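Side-chain contacts in PA0821 (Pseudomonas aeruginosa, PDB 7DRG), which probably acts as the immunity protein (antitoxin) of a type VI secretion system, paired with a putative VRR-NUC nuclease effector encoded in the same PAAR2 cluster: residues A8-L11 with A12-H16; L235-N238 with E239-A242; D325-L328 with K329-D332; P339-C342 with D343-L346. All blocks are in the same frame, centred on the assembly; numbering follows the deposited sequence.

In the fold
All four contacts are local, each made between neighbouring turns or at the end of a helix. Contact 1, where helix 4-13 frays, and contact 3, where helix 321-328 gives way to a turn, both reach the second subunit. Contact 2 starts helix 238-243 from strand 233-237; contact 4, the farthest out, sits within helix 338-348, the next helix after that of contact 3. Contact 3 has no exposed residue among those that touch, while contacts 2 and 4 mix buried residues with several exposed ones. In contact 1 one sound backbone bond is followed by weak ones, contact 2 has an asparagine cap, and contacts 3 and 4 pair tryptophan with arginine or lysine, stacked flat in the more central one and off-centre in the outer.

Contact 1: residues A8-L11 with A12-H16; sequences AAEL and AKQPH
Glu-10 and Gln-14, one helical turn apart, send their side chains slantwise past each other, and their flat ends are turned well out of parallel, with 59° between the carboxylate and amide planes. OE1 of Glu-10 comes to 3.4 Å from NE2 of Gln-14. Both chains run extended beyond CG but start differently: CG of Glu-10 is anti to the backbone N, whereas CG of Gln-14 stands between its own N and carbonyl carbon (chi1 69°), which turns the amide back toward the helix and on to His-16. There NE2 of Gln-14 gives a weak hydrogen bond to His-16 O at 3.1 Å and lies over one face of the imidazole, offset toward its rim.

The backbone beneath is the fraying C-terminal end of helix 4-13. Ala-12 N still makes the regular i to i-4 bond to Ala-8 O at 3.1 Å, but two residues further on, Glu-10 O is shared, at 3.3 Å each, by Lys-13 N and Gln-14 N, both bonds weak. Lys-13 folds its aliphatic chain back along the last turn. A bend in that chain brings CE to 3.1 Å from Ala-9 O, while NZ ends at 3.9 Å from that oxygen.

Leu-11 points from the helix onto Phe-200 and Met-201 of helix 191-204, whose last residue, Arg-204, donates hydrogen bonds from NH2 to Leu-11 O and from NE to Pro-15 O. The second subunit packs here too: its Tyr-184 meets Ala-8, and its Ile-20 rests on Ala-12.

Contact 2: residues L235-N238 with E239-A242; sequences LLNN and ERLA
Asn-237 OD1 accepts Arg-240 N at 3.0 Å, an N-cap bond at the start of helix 238-243, where strand 233-237 turns straight into the helix. The N-H points well at the oxygen (162°) but arrives above the plane of the side-chain carbonyl. Chi1 of 68° folds the amide of Asn-237 back over the first turn. The same OD1, at the edge of the Arg-240 guanidinium and near its plane, also takes a weak bond from NH1 at 3.4 Å. The extended arginine chain runs past this oxygen, with CB, CG and CD all close to OD1, and carries NE on to a hydrogen bond with Arg-226 O.

The other half of the amide is held by water: Asn-237 ND2 donates to water 1, which donates in turn to Glu-239 OE1 at 2.7 Å.

Behind the cap, the backbone of Asn-237 serves the helix as well, its O receiving Leu-241 N at 2.8 Å. Asn-238 lies alongside Leu-241, both pointing the same way. On the strand side, Leu-236 pairs its backbone with Val-268 of strand 267-272, the strand that Leu-241 also touches, and Leu-236 CD1 comes to 4.4 Å from Leu-241 CD1.

Contact 3: residues D325-L328 with K329-D332; sequences DQWL and KRLD
Trp-327 O is gripped twice by Arg-330, by the backbone N and by side-chain NH1, each at 3.1 Å and from opposite faces of the carbonyl plane. The NH1 bond is nearly straight (167°), and the oxygen lies in the plane of the guanidinium. That bond and the indole fix the group together: the guanidinium lies flat on Trp-327, planes 1° apart and centres 3.8 Å apart. CZ sits over the face of the six-membered ring in a cation-pi contact, with Trp-327 CZ2 3.4 Å away, while Arg-330 CD makes a CH-pi contact with the five-membered ring. Chi1 of 67° starts the arginine chain back toward the helix, and from CG to NE it runs extended over the face of the indole.

Here helix 321-328 runs out into a type I beta turn, Lys-329 to Asp-332. Leu-328 O is served by two waters, one leading to Arg-330 NH1 and the other to Leu-331 N. Lys-329 NZ likewise reaches Asp-325 O through water 2.

Beyond the stack, Arg-330 NE bonds Pro-206 O and NH2 bonds Thr-229 OG1; Leu-317 and Leu-319 of the second subunit pack on Arg-330 and Trp-327. A buried guanidinium with every nitrogen bonded, and the indole's pi electrons against one face, is probably kept charged and has little room to rotate.

Contact 4: residues P339-C342 with D343-L346; sequences PRWC and DKLL
Lys-344 leaves the helix beside the carbonyls of the preceding turn, its CB 3.6 Å from Arg-340 O and nearly as close to Trp-341 O. With CG anti to the backbone N (chi1 -163°), the chain heads back along the helix toward Arg-340 and Trp-341, and bends at chi2, chi3 and chi4 bring it in against the indole. CE makes the main touch, 3.6 Å from Trp-341 CZ3 and a little farther from CE3, coming in obliquely at the benzo end. The same CE lies near the plane of the Arg-340 guanidinium, at its edge, with NH1 4.1 Å away. At the tip, NZ takes up an off-centre cation-pi position, 4.3 Å from the centroid of the six-membered ring and 34° off its normal.

Two positive groups share this corner, NZ of Lys-344 standing 4.2 Å from NH1 of Arg-340. Each has an acidic partner outside: Lys-344 NZ forms a salt bridge with Asp-281, and Arg-340 NE with Glu-337, so the repulsion is probably offset. The bend of Arg-340 at chi3 (65°) swings its guanidinium over one face of Trp-341, offset toward the rim. Trp-341 and Leu-345 meanwhile face inward, packing on helix 288-297 through Val-291 and Leu-292 among others.

The backbone underneath is regular, Lys-344 N bonding Arg-340 O and Leu-345 N bonding Trp-341 O, each at 3.0 Å. This is an amphipathic surface helix, 338-348, with its inward tryptophan flanked by i-1 arginine and i+3 lysine.

Contact 1: residues A8-L11 with A12-H16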
ATOM      1  N   ALA B   8      -3.657  -9.488  -5.190  1.00 46.05           N
ATOM      2  CA  ALA B   8      -4.648  -8.564  -4.649  1.00 44.48           C
ATOM      3  C   ALA B   8      -5.408  -9.201  -3.494  1.00 45.41           C
ATOM      4  O   ALA B   8      -5.725  -8.533  -2.502  1.00 46.41           O
ATOM      5  CB  ALA B   8      -5.613  -8.117  -5.747  1.00 40.45           C
ATOM      6  N   ALA B   9      -5.701 -10.501  -3.604  1.00 43.57           N
ATOM      7  CA  ALA B   9      -6.383 -11.199  -2.520  1.00 43.62           C
ATOM      8  C   ALA B   9      -5.487 -11.323  -1.296  1.00 48.53           C
ATOM      9  O   ALA B   9      -5.938 -11.109  -0.164  1.00 49.13           O
ATOM     10  CB  ALA B   9      -6.846 -12.578  -2.994  1.00 43.68           C
ATOM     11  N   GLU B  10      -4.209 -11.655  -1.499  1.00 47.23           N
ATOM     12  CA  GLU B  10      -3.297 -11.790  -0.365  1.00 47.23           C
ATOM     13  C   GLU B  10      -3.091 -10.454   0.340  1.00 42.74           C
ATOM     14  O   GLU B  10      -3.060 -10.394   1.577  1.00 44.12           O
ATOM     15  CB  GLU B  10      -1.956 -12.362  -0.825  1.00 48.54           C
ATOM     16  CG  GLU B  10      -1.020 -12.676   0.330  1.00 54.45           C
ATOM     17  CD  GLU B  10       0.344 -13.171  -0.115  1.00 61.24           C
ATOM     18  OE1 GLU B  10       1.227 -13.306   0.763  1.00 54.32           O
ATOM     19  OE2 GLU B  10       0.536 -13.416  -1.328  1.00 64.14           O
ATOM     20  N   LEU B  11      -2.948  -9.372  -0.429  1.00 37.02           N
ATOM     21  CA  LEU B  11      -2.718  -8.058   0.165  1.00 39.71           C
ATOM     22  C   LEU B  11      -3.930  -7.558   0.942  1.00 44.30           C
ATOM     23  O   LEU B  11      -3.773  -6.842   1.938  1.00 50.66           O
ATOM     24  CB  LEU B  11      -2.338  -7.055  -0.924  1.00 39.54           C
ATOM     25  CG  LEU B  11      -0.975  -7.308  -1.561  1.00 35.21           C
ATOM     26  CD1 LEU B  11      -0.799  -6.451  -2.804  1.00 35.94           C
ATOM     27  CD2 LEU B  11       0.129  -7.033  -0.556  1.00 33.66           C
ATOM     28  N   ALA B  12      -5.140  -7.919   0.509  1.00 45.93           N
ATOM     29  CA  ALA B  12      -6.334  -7.432   1.185  1.00 47.86           C
ATOM     30  C   ALA B  12      -6.481  -7.992   2.592  1.00 51.59           C
ATOM     31  O   ALA B  12      -7.158  -7.373   3.420  1.00 51.40           O
ATOM     32  CB  ALA B  12      -7.582  -7.768   0.367  1.00 45.58           C
ATOM     33  N   LYS B  13      -5.857  -9.136   2.893  1.00 49.33           N
ATOM     34  CA  LYS B  13      -6.147  -9.840   4.136  1.00 52.79           C
ATOM     35  C   LYS B  13      -4.998  -9.898   5.133  1.00 50.64           C
ATOM     36  O   LYS B  13      -5.247 -10.194   6.306  1.00 49.18           O
ATOM     37  CB  LYS B  13      -6.614 -11.271   3.837  1.00 52.82           C
ATOM     38  CG  LYS B  13      -8.034 -11.351   3.285  1.00 65.81           C
ATOM     39  CD  LYS B  13      -8.330 -12.733   2.730  1.00 65.79           C
ATOM     40  CE  LYS B  13      -7.274 -13.151   1.723  1.00 73.61           C
ATOM     41  NZ  LYS B  13      -7.606 -14.435   1.049  1.00 80.46           N
ATOM     42  N   GLN B  14      -3.765  -9.633   4.722  1.00 46.91           N
ATOM     43  CA  GLN B  14      -2.702  -9.535   5.705  1.00 49.78           C
ATOM     44  C   GLN B  14      -1.744  -8.429   5.294  1.00 47.84           C
ATOM     45  O   GLN B  14      -1.567  -8.171   4.095  1.00 45.38           O
ATOM     46  CB  GLN B  14      -1.945 -10.863   5.866  1.00 55.95           C
ATOM     47  CG  GLN B  14      -1.101 -11.257   4.682  1.00 60.87           C
ATOM     48  CD  GLN B  14      -0.347 -12.570   4.875  1.00 65.77           C
ATOM     49  OE1 GLN B  14      -0.661 -13.377   5.747  1.00 69.20           O
ATOM     50  NE2 GLN B  14       0.673 -12.775   4.047  1.00 61.87           N
ATOM     51  N   PRO B  15      -1.112  -7.763   6.262  1.00 43.69           N
ATOM     52  CA  PRO B  15      -0.311  -6.569   5.937  1.00 39.25           C
ATOM     53  C   PRO B  15       0.919  -6.860   5.098  1.00 43.87           C
ATOM     54  O   PRO B  15       1.303  -6.032   4.263  1.00 46.90           O
ATOM     55  CB  PRO B  15       0.082  -6.028   7.322  1.00 40.08           C
ATOM     56  CG  PRO B  15      -0.907  -6.625   8.273  1.00 45.29           C
ATOM     57  CD  PRO B  15      -1.255  -7.964   7.713  1.00 40.44           C
ATOM     58  N   HIS B  16       1.545  -8.018   5.293  1.00 38.05           N
ATOM     59  CA  HIS B  16       2.896  -8.284   4.823  1.00 36.34           C
ATOM     60  C   HIS B  16       2.914  -9.267   3.656  1.00 37.60           C
ATOM     61  O   HIS B  16       2.003 -10.078   3.472  1.00 40.69           O
ATOM     62  CB  HIS B  16       3.753  -8.849   5.965  1.00 40.68           C
ATOM     63  CG  HIS B  16       3.197 -10.107   6.560  1.00 48.45           C
ATOM     64  ND1 HIS B  16       2.068 -10.114   7.350  1.00 50.85           N
ATOM     65  CD2 HIS B  16       3.598 -11.396   6.464  1.00 51.75           C
ATOM     66  CE1 HIS B  16       1.803 -11.353   7.724  1.00 50.69           C
ATOM     67  NE2 HIS B  16       2.716 -12.150   7.201  1.00 51.44           N
TER

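Contact 2: residues L235-N238 with E239-A242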
ATOM      1  N   LEU B 235      18.876   0.005  20.401  1.00 16.42           N
ATOM      2  CA  LEU B 235      20.173   0.190  21.048  1.00 18.22           C
ATOM      3  C   LEU B 235      20.436   1.677  21.260  1.00 19.39           C
ATOM      4  O   LEU B 235      20.381   2.462  20.308  1.00 22.06           O
ATOM      5  CB  LEU B 235      21.302  -0.442  20.223  1.00 17.73           C
ATOM      6  CG  LEU B 235      22.698  -0.408  20.868  1.00 19.61           C
ATOM      7  CD1 LEU B 235      23.503  -1.577  20.390  1.00 21.21           C
ATOM      8  CD2 LEU B 235      23.442   0.879  20.523  1.00 20.14           C
ATOM      9  N   LEU B 236      20.757   2.049  22.498  1.00 21.31           N
ATOM     10  CA  LEU B 236      21.160   3.405  22.843  1.00 18.13           C
ATOM     11  C   LEU B 236      22.539   3.356  23.479  1.00 23.05           C
ATOM     12  O   LEU B 236      22.747   2.595  24.425  1.00 24.38           O
ATOM     13  CB  LEU B 236      20.190   4.044  23.837  1.00 22.78           C
ATOM     14  CG  LEU B 236      18.692   3.989  23.541  1.00 21.72           C
ATOM     15  CD1 LEU B 236      17.933   4.637  24.685  1.00 25.22           C
ATOM     16  CD2 LEU B 236      18.360   4.676  22.223  1.00 25.11           C
ATOM     17  N   ASN B 237      23.467   4.170  22.979  1.00 22.17           N
ATOM     18  CA  ASN B 237      24.715   4.312  23.718  1.00 21.56           C
ATOM     19  C   ASN B 237      24.463   5.150  24.973  1.00 22.80           C
ATOM     20  O   ASN B 237      23.377   5.693  25.182  1.00 26.34           O
ATOM     21  CB  ASN B 237      25.823   4.905  22.836  1.00 22.29           C
ATOM     22  CG  ASN B 237      25.574   6.354  22.437  1.00 26.04           C
ATOM     23  OD1 ASN B 237      24.469   6.883  22.568  1.00 26.57           O
ATOM     24  ND2 ASN B 237      26.622   7.000  21.924  1.00 26.57           N
ATOM     25  N   ASN B 238      25.472   5.219  25.847  1.00 26.48           N
ATOM     26  CA  ASN B 238      25.244   5.876  27.129  1.00 30.58           C
ATOM     27  C   ASN B 238      24.847   7.337  26.959  1.00 23.76           C
ATOM     28  O   ASN B 238      24.040   7.850  27.741  1.00 28.62           O
ATOM     29  CB  ASN B 238      26.477   5.753  28.022  1.00 25.23           C
ATOM     30  CG  ASN B 238      26.529   4.423  28.759  1.00 33.81           C
ATOM     31  OD1 ASN B 238      25.510   3.749  28.920  1.00 38.43           O
ATOM     32  ND2 ASN B 238      27.714   4.047  29.224  1.00 41.48           N
ATOM     33  N   GLU B 239      25.366   8.018  25.936  1.00 29.07           N
ATOM     34  CA  GLU B 239      24.984   9.415  25.751  1.00 25.85           C
ATOM     35  C   GLU B 239      23.508   9.541  25.377  1.00 33.34           C
ATOM     36  O   GLU B 239      22.794  10.393  25.916  1.00 32.95           O
ATOM     37  CB  GLU B 239      25.865  10.092  24.704  1.00 34.52           C
ATOM     38  CG  GLU B 239      25.420  11.525  24.456  1.00 45.55           C
ATOM     39  CD  GLU B 239      26.437  12.362  23.715  1.00 52.42           C
ATOM     40  OE1 GLU B 239      27.279  11.788  22.994  1.00 53.43           O
ATOM     41  OE2 GLU B 239      26.384  13.604  23.859  1.00 52.88           O
ATOM     42  N   ARG B 240      23.032   8.711  24.443  1.00 26.37           N
ATOM     43  CA  ARG B 240      21.612   8.736  24.100  1.00 25.35           C
ATOM     44  C   ARG B 240      20.756   8.292  25.275  1.00 26.41           C
ATOM     45  O   ARG B 240      19.659   8.823  25.491  1.00 30.89           O
ATOM     46  CB  ARG B 240      21.353   7.849  22.887  1.00 28.78           C
ATOM     47  CG  ARG B 240      21.808   8.482  21.594  1.00 27.59           C
ATOM     48  CD  ARG B 240      21.876   7.484  20.441  1.00 23.49           C
ATOM     49  NE  ARG B 240      22.089   8.198  19.193  1.00 25.56           N
ATOM     50  CZ  ARG B 240      23.269   8.634  18.773  1.00 22.57           C
ATOM     51  NH1 ARG B 240      24.369   8.400  19.489  1.00 23.74           N
ATOM     52  NH2 ARG B 240      23.347   9.291  17.628  1.00 24.37           N
ATOM     53  N   LEU B 241      21.237   7.312  26.041  1.00 30.95           N
ATOM     54  CA  LEU B 241      20.507   6.861  27.221  1.00 29.04           C
ATOM     55  C   LEU B 241      20.330   7.993  28.226  1.00 28.65           C
ATOM     56  O   LEU B 241      19.243   8.167  28.790  1.00 33.44           O
ATOM     57  CB  LEU B 241      21.235   5.677  27.855  1.00 32.70           C
ATOM     58  CG  LEU B 241      20.640   5.091  29.132  1.00 29.28           C
ATOM     59  CD1 LEU B 241      19.214   4.615  28.903  1.00 31.67           C
ATOM     60  CD2 LEU B 241      21.515   3.957  29.628  1.00 30.73           C
ATOM     61  N   ALA B 242      21.378   8.793  28.438  1.00 31.21           N
ATOM     62  CA  ALA B 242      21.270   9.932  29.345  1.00 36.73           C
ATOM     63  C   ALA B 242      20.311  10.987  28.805  1.00 39.43           C
ATOM     64  O   ALA B 242      19.514  11.554  29.563  1.00 40.25           O
ATOM     65  CB  ALA B 242      22.654  10.534  29.593  1.00 33.14           C
TER
HETATM   66  O   HOH W   1      26.909   9.853  21.151  1.00 41.32           O

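Contact 3: residues D325-L328 with K329-D332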
ATOM      1  N   ASP B 325       9.741  12.017   6.394  1.00 23.85           N
ATOM      2  CA  ASP B 325       9.556  12.650   7.695  1.00 24.88           C
ATOM      3  C   ASP B 325       8.335  12.088   8.412  1.00 25.58           C
ATOM      4  O   ASP B 325       8.362  11.883   9.632  1.00 25.54           O
ATOM      5  CB  ASP B 325       9.425  14.166   7.530  1.00 26.43           C
ATOM      6  CG  ASP B 325      10.732  14.835   7.132  1.00 35.26           C
ATOM      7  OD1 ASP B 325      11.779  14.154   7.088  1.00 34.31           O
ATOM      8  OD2 ASP B 325      10.712  16.056   6.867  1.00 38.12           O
ATOM      9  N   GLN B 326       7.250  11.837   7.671  1.00 25.65           N
ATOM     10  CA  GLN B 326       6.055  11.273   8.290  1.00 26.03           C
ATOM     11  C   GLN B 326       6.293   9.842   8.754  1.00 26.94           C
ATOM     12  O   GLN B 326       5.787   9.435   9.808  1.00 24.58           O
ATOM     13  CB  GLN B 326       4.877  11.342   7.316  1.00 24.79           C
ATOM     14  CG  GLN B 326       4.367  12.747   7.088  1.00 31.64           C
ATOM     15  CD  GLN B 326       3.820  13.382   8.353  1.00 37.92           C
ATOM     16  OE1 GLN B 326       4.178  14.507   8.698  1.00 43.42           O
ATOM     17  NE2 GLN B 326       2.948  12.661   9.052  1.00 39.19           N
ATOM     18  N   TRP B 327       7.065   9.069   7.988  1.00 21.84           N
ATOM     19  CA  TRP B 327       7.370   7.701   8.397  1.00 22.81           C
ATOM     20  C   TRP B 327       8.026   7.664   9.777  1.00 21.66           C
ATOM     21  O   TRP B 327       7.745   6.767  10.583  1.00 21.72           O
ATOM     22  CB  TRP B 327       8.270   7.022   7.360  1.00 23.49           C
ATOM     23  CG  TRP B 327       8.590   5.609   7.763  1.00 23.20           C
ATOM     24  CD1 TRP B 327       7.826   4.503   7.530  1.00 22.44           C
ATOM     25  CD2 TRP B 327       9.726   5.162   8.514  1.00 20.34           C
ATOM     26  NE1 TRP B 327       8.419   3.393   8.069  1.00 19.70           N
ATOM     27  CE2 TRP B 327       9.591   3.766   8.678  1.00 18.77           C
ATOM     28  CE3 TRP B 327      10.848   5.801   9.053  1.00 19.16           C
ATOM     29  CZ2 TRP B 327      10.532   2.998   9.370  1.00 19.91           C
ATOM     30  CZ3 TRP B 327      11.786   5.034   9.741  1.00 20.83           C
ATOM     31  CH2 TRP B 327      11.617   3.648   9.889  1.00 22.74           C
ATOM     32  N   LEU B 328       8.894   8.637  10.071  1.00 21.39           N
ATOM     33  CA  LEU B 328       9.559   8.676  11.372  1.00 21.68           C
ATOM     34  C   LEU B 328       8.561   8.751  12.520  1.00 19.52           C
ATOM     35  O   LEU B 328       8.845   8.268  13.626  1.00 21.27           O
ATOM     36  CB  LEU B 328      10.503   9.876  11.441  1.00 23.77           C
ATOM     37  CG  LEU B 328      11.716   9.863  10.513  1.00 22.06           C
ATOM     38  CD1 LEU B 328      12.458  11.192  10.594  1.00 23.87           C
ATOM     39  CD2 LEU B 328      12.637   8.714  10.894  1.00 23.44           C
ATOM     40  N   LYS B 329       7.400   9.358  12.277  1.00 21.94           N
ATOM     41  CA  LYS B 329       6.388   9.612  13.295  1.00 26.14           C
ATOM     42  C   LYS B 329       5.306   8.542  13.350  1.00 21.15           C
ATOM     43  O   LYS B 329       4.314   8.726  14.063  1.00 26.74           O
ATOM     44  CB  LYS B 329       5.712  10.967  13.058  1.00 28.48           C
ATOM     45  CG  LYS B 329       6.621  12.158  12.798  1.00 33.01           C
ATOM     46  CD  LYS B 329       5.751  13.382  12.472  1.00 39.29           C
ATOM     47  CE  LYS B 329       6.507  14.474  11.731  1.00 49.28           C
ATOM     48  NZ  LYS B 329       7.487  15.178  12.605  1.00 53.56           N
ATOM     49  N   ARG B 330       5.473   7.430  12.630  1.00 22.07           N
ATOM     50  CA  ARG B 330       4.364   6.501  12.415  1.00 21.31           C
ATOM     51  C   ARG B 330       3.838   5.861  13.695  1.00 25.86           C
ATOM     52  O   ARG B 330       2.684   5.416  13.715  1.00 29.03           O
ATOM     53  CB  ARG B 330       4.780   5.408  11.430  1.00 21.90           C
ATOM     54  CG  ARG B 330       5.850   4.496  11.977  1.00 20.71           C
ATOM     55  CD  ARG B 330       6.607   3.742  10.886  1.00 20.18           C
ATOM     56  NE  ARG B 330       7.525   2.818  11.547  1.00 20.03           N
ATOM     57  CZ  ARG B 330       8.651   3.188  12.153  1.00 21.42           C
ATOM     58  NH1 ARG B 330       9.037   4.460  12.140  1.00 18.72           N
ATOM     59  NH2 ARG B 330       9.390   2.281  12.781  1.00 20.37           N
ATOM     60  N   LEU B 331       4.631   5.805  14.757  1.00 21.54           N
ATOM     61  CA  LEU B 331       4.203   5.171  15.994  1.00 20.55           C
ATOM     62  C   LEU B 331       3.686   6.156  17.040  1.00 26.24           C
ATOM     63  O   LEU B 331       3.238   5.724  18.111  1.00 25.51           O
ATOM     64  CB  LEU B 331       5.365   4.356  16.578  1.00 20.56           C
ATOM     65  CG  LEU B 331       5.916   3.212  15.716  1.00 22.32           C
ATOM     66  CD1 LEU B 331       7.257   2.701  16.262  1.00 22.61           C
ATOM     67  CD2 LEU B 331       4.914   2.082  15.667  1.00 28.77           C
ATOM     68  N   ASP B 332       3.737   7.460  16.762  1.00 25.07           N
ATOM     69  CA  ASP B 332       3.364   8.466  17.752  1.00 26.08           C
ATOM     70  C   ASP B 332       1.887   8.373  18.122  1.00 28.96           C
ATOM     71  O   ASP B 332       1.027   8.138  17.268  1.00 30.00           O
ATOM     72  CB  ASP B 332       3.657   9.871  17.220  1.00 30.76           C
ATOM     73  CG  ASP B 332       5.133  10.205  17.206  1.00 36.42           C
ATOM     74  OD1 ASP B 332       5.941   9.400  17.718  1.00 35.21           O
ATOM     75  OD2 ASP B 332       5.483  11.286  16.687  1.00 33.66           O
TER
HETATM   76  O   HOH W   2       9.597  13.583  11.641  1.00 31.86           O
HETATM   77  O   HOH W   3      10.807   6.232  13.843  1.00 23.23           O
HETATM   78  O   HOH W   4       7.256   6.682  15.257  1.00 24.96           O

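Contact 4: residues P339-C342 with D343-L346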
ATOM      1  N   PRO B 339      -2.346   5.139  28.856  1.00 38.65           N
ATOM      2  CA  PRO B 339      -2.936   4.084  29.702  1.00 38.03           C
ATOM      3  C   PRO B 339      -3.698   3.031  28.916  1.00 35.52           C
ATOM      4  O   PRO B 339      -3.627   1.845  29.260  1.00 37.61           O
ATOM      5  CB  PRO B 339      -3.850   4.875  30.650  1.00 42.02           C
ATOM      6  CG  PRO B 339      -3.157   6.190  30.785  1.00 39.46           C
ATOM      7  CD  PRO B 339      -2.668   6.480  29.380  1.00 40.16           C
ATOM      8  N   ARG B 340      -4.408   3.425  27.855  1.00 34.11           N
ATOM      9  CA  ARG B 340      -5.109   2.436  27.040  1.00 33.86           C
ATOM     10  C   ARG B 340      -4.122   1.496  26.355  1.00 37.74           C
ATOM     11  O   ARG B 340      -4.384   0.293  26.227  1.00 33.78           O
ATOM     12  CB  ARG B 340      -6.002   3.122  26.007  1.00 45.03           C
ATOM     13  CG  ARG B 340      -6.745   2.131  25.120  1.00 54.67           C
ATOM     14  CD  ARG B 340      -7.706   2.801  24.143  1.00 67.93           C
ATOM     15  NE  ARG B 340      -7.026   3.626  23.147  1.00 75.62           N
ATOM     16  CZ  ARG B 340      -6.330   3.146  22.119  1.00 78.60           C
ATOM     17  NH1 ARG B 340      -6.201   1.837  21.948  1.00 80.77           N
ATOM     18  NH2 ARG B 340      -5.752   3.980  21.265  1.00 77.97           N
ATOM     19  N   TRP B 341      -2.975   2.025  25.919  1.00 35.16           N
ATOM     20  CA  TRP B 341      -1.953   1.175  25.311  1.00 28.19           C
ATOM     21  C   TRP B 341      -1.308   0.259  26.347  1.00 34.35           C
ATOM     22  O   TRP B 341      -0.962  -0.888  26.034  1.00 33.90           O
ATOM     23  CB  TRP B 341      -0.901   2.035  24.604  1.00 27.36           C
ATOM     24  CG  TRP B 341      -1.375   2.570  23.281  1.00 31.70           C
ATOM     25  CD1 TRP B 341      -1.864   3.819  23.024  1.00 31.15           C
ATOM     26  CD2 TRP B 341      -1.417   1.858  22.038  1.00 30.57           C
ATOM     27  NE1 TRP B 341      -2.206   3.930  21.694  1.00 29.99           N
ATOM     28  CE2 TRP B 341      -1.938   2.740  21.068  1.00 30.02           C
ATOM     29  CE3 TRP B 341      -1.062   0.562  21.651  1.00 32.28           C
ATOM     30  CZ2 TRP B 341      -2.111   2.369  19.740  1.00 28.74           C
ATOM     31  CZ3 TRP B 341      -1.232   0.194  20.330  1.00 29.64           C
ATOM     32  CH2 TRP B 341      -1.754   1.094  19.387  1.00 30.19           C
ATOM     33  N   CYS B 342      -1.141   0.743  27.584  1.00 32.54           N
ATOM     34  CA  CYS B 342      -0.672  -0.115  28.670  1.00 32.63           C
ATOM     35  C   CYS B 342      -1.638  -1.266  28.921  1.00 36.38           C
ATOM     36  O   CYS B 342      -1.211  -2.393  29.204  1.00 35.25           O
ATOM     37  CB  CYS B 342      -0.500   0.695  29.957  1.00 38.06           C
ATOM     38  SG  CYS B 342       0.634   2.097  29.835  1.00 45.67           S
ATOM     39  N   ASP B 343      -2.944  -0.991  28.863  1.00 35.90           N
ATOM     40  CA  ASP B 343      -3.932  -2.046  29.069  1.00 35.50           C
ATOM     41  C   ASP B 343      -3.906  -3.051  27.927  1.00 35.10           C
ATOM     42  O   ASP B 343      -4.034  -4.261  28.152  1.00 36.06           O
ATOM     43  CB  ASP B 343      -5.334  -1.449  29.207  1.00 35.04           C
ATOM     44  CG  ASP B 343      -5.553  -0.735  30.534  1.00 36.54           C
ATOM     45  OD1 ASP B 343      -4.907  -1.099  31.538  1.00 39.57           O
ATOM     46  OD2 ASP B 343      -6.397   0.188  30.568  1.00 43.54           O
ATOM     47  N   LYS B 344      -3.741  -2.568  26.693  1.00 36.92           N
ATOM     48  CA  LYS B 344      -3.693  -3.469  25.548  1.00 38.11           C
ATOM     49  C   LYS B 344      -2.475  -4.384  25.628  1.00 39.30           C
ATOM     50  O   LYS B 344      -2.562  -5.576  25.306  1.00 34.86           O
ATOM     51  CB  LYS B 344      -3.685  -2.659  24.250  1.00 39.84           C
ATOM     52  CG  LYS B 344      -4.034  -3.477  23.022  1.00 50.90           C
ATOM     53  CD  LYS B 344      -4.921  -2.711  22.045  1.00 53.19           C
ATOM     54  CE  LYS B 344      -4.157  -1.618  21.324  1.00 55.02           C
ATOM     55  NZ  LYS B 344      -4.603  -1.493  19.907  1.00 51.35           N
ATOM     56  N   LEU B 345      -1.337  -3.839  26.066  1.00 32.21           N
ATOM     57  CA  LEU B 345      -0.139  -4.641  26.282  1.00 34.26           C
ATOM     58  C   LEU B 345      -0.423  -5.831  27.196  1.00 34.41           C
ATOM     59  O   LEU B 345      -0.143  -6.982  26.846  1.00 34.51           O
ATOM     60  CB  LEU B 345       0.964  -3.758  26.875  1.00 32.19           C
ATOM     61  CG  LEU B 345       2.363  -4.340  27.093  1.00 32.86           C
ATOM     62  CD1 LEU B 345       3.137  -4.379  25.785  1.00 30.04           C
ATOM     63  CD2 LEU B 345       3.131  -3.549  28.147  1.00 33.63           C
ATOM     64  N   LEU B 346      -0.992  -5.571  28.372  1.00 37.28           N
ATOM     65  CA  LEU B 346      -1.125  -6.632  29.366  1.00 43.21           C
ATOM     66  C   LEU B 346      -2.201  -7.647  28.995  1.00 41.67           C
ATOM     67  O   LEU B 346      -2.082  -8.825  29.353  1.00 45.95           O
ATOM     68  CB  LEU B 346      -1.426  -6.032  30.739  1.00 39.45           C
ATOM     69  CG  LEU B 346      -0.424  -4.999  31.250  1.00 42.55           C
ATOM     70  CD1 LEU B 346      -0.699  -4.685  32.706  1.00 51.09           C
ATOM     71  CD2 LEU B 346       1.005  -5.492  31.068  1.00 44.91           C
TER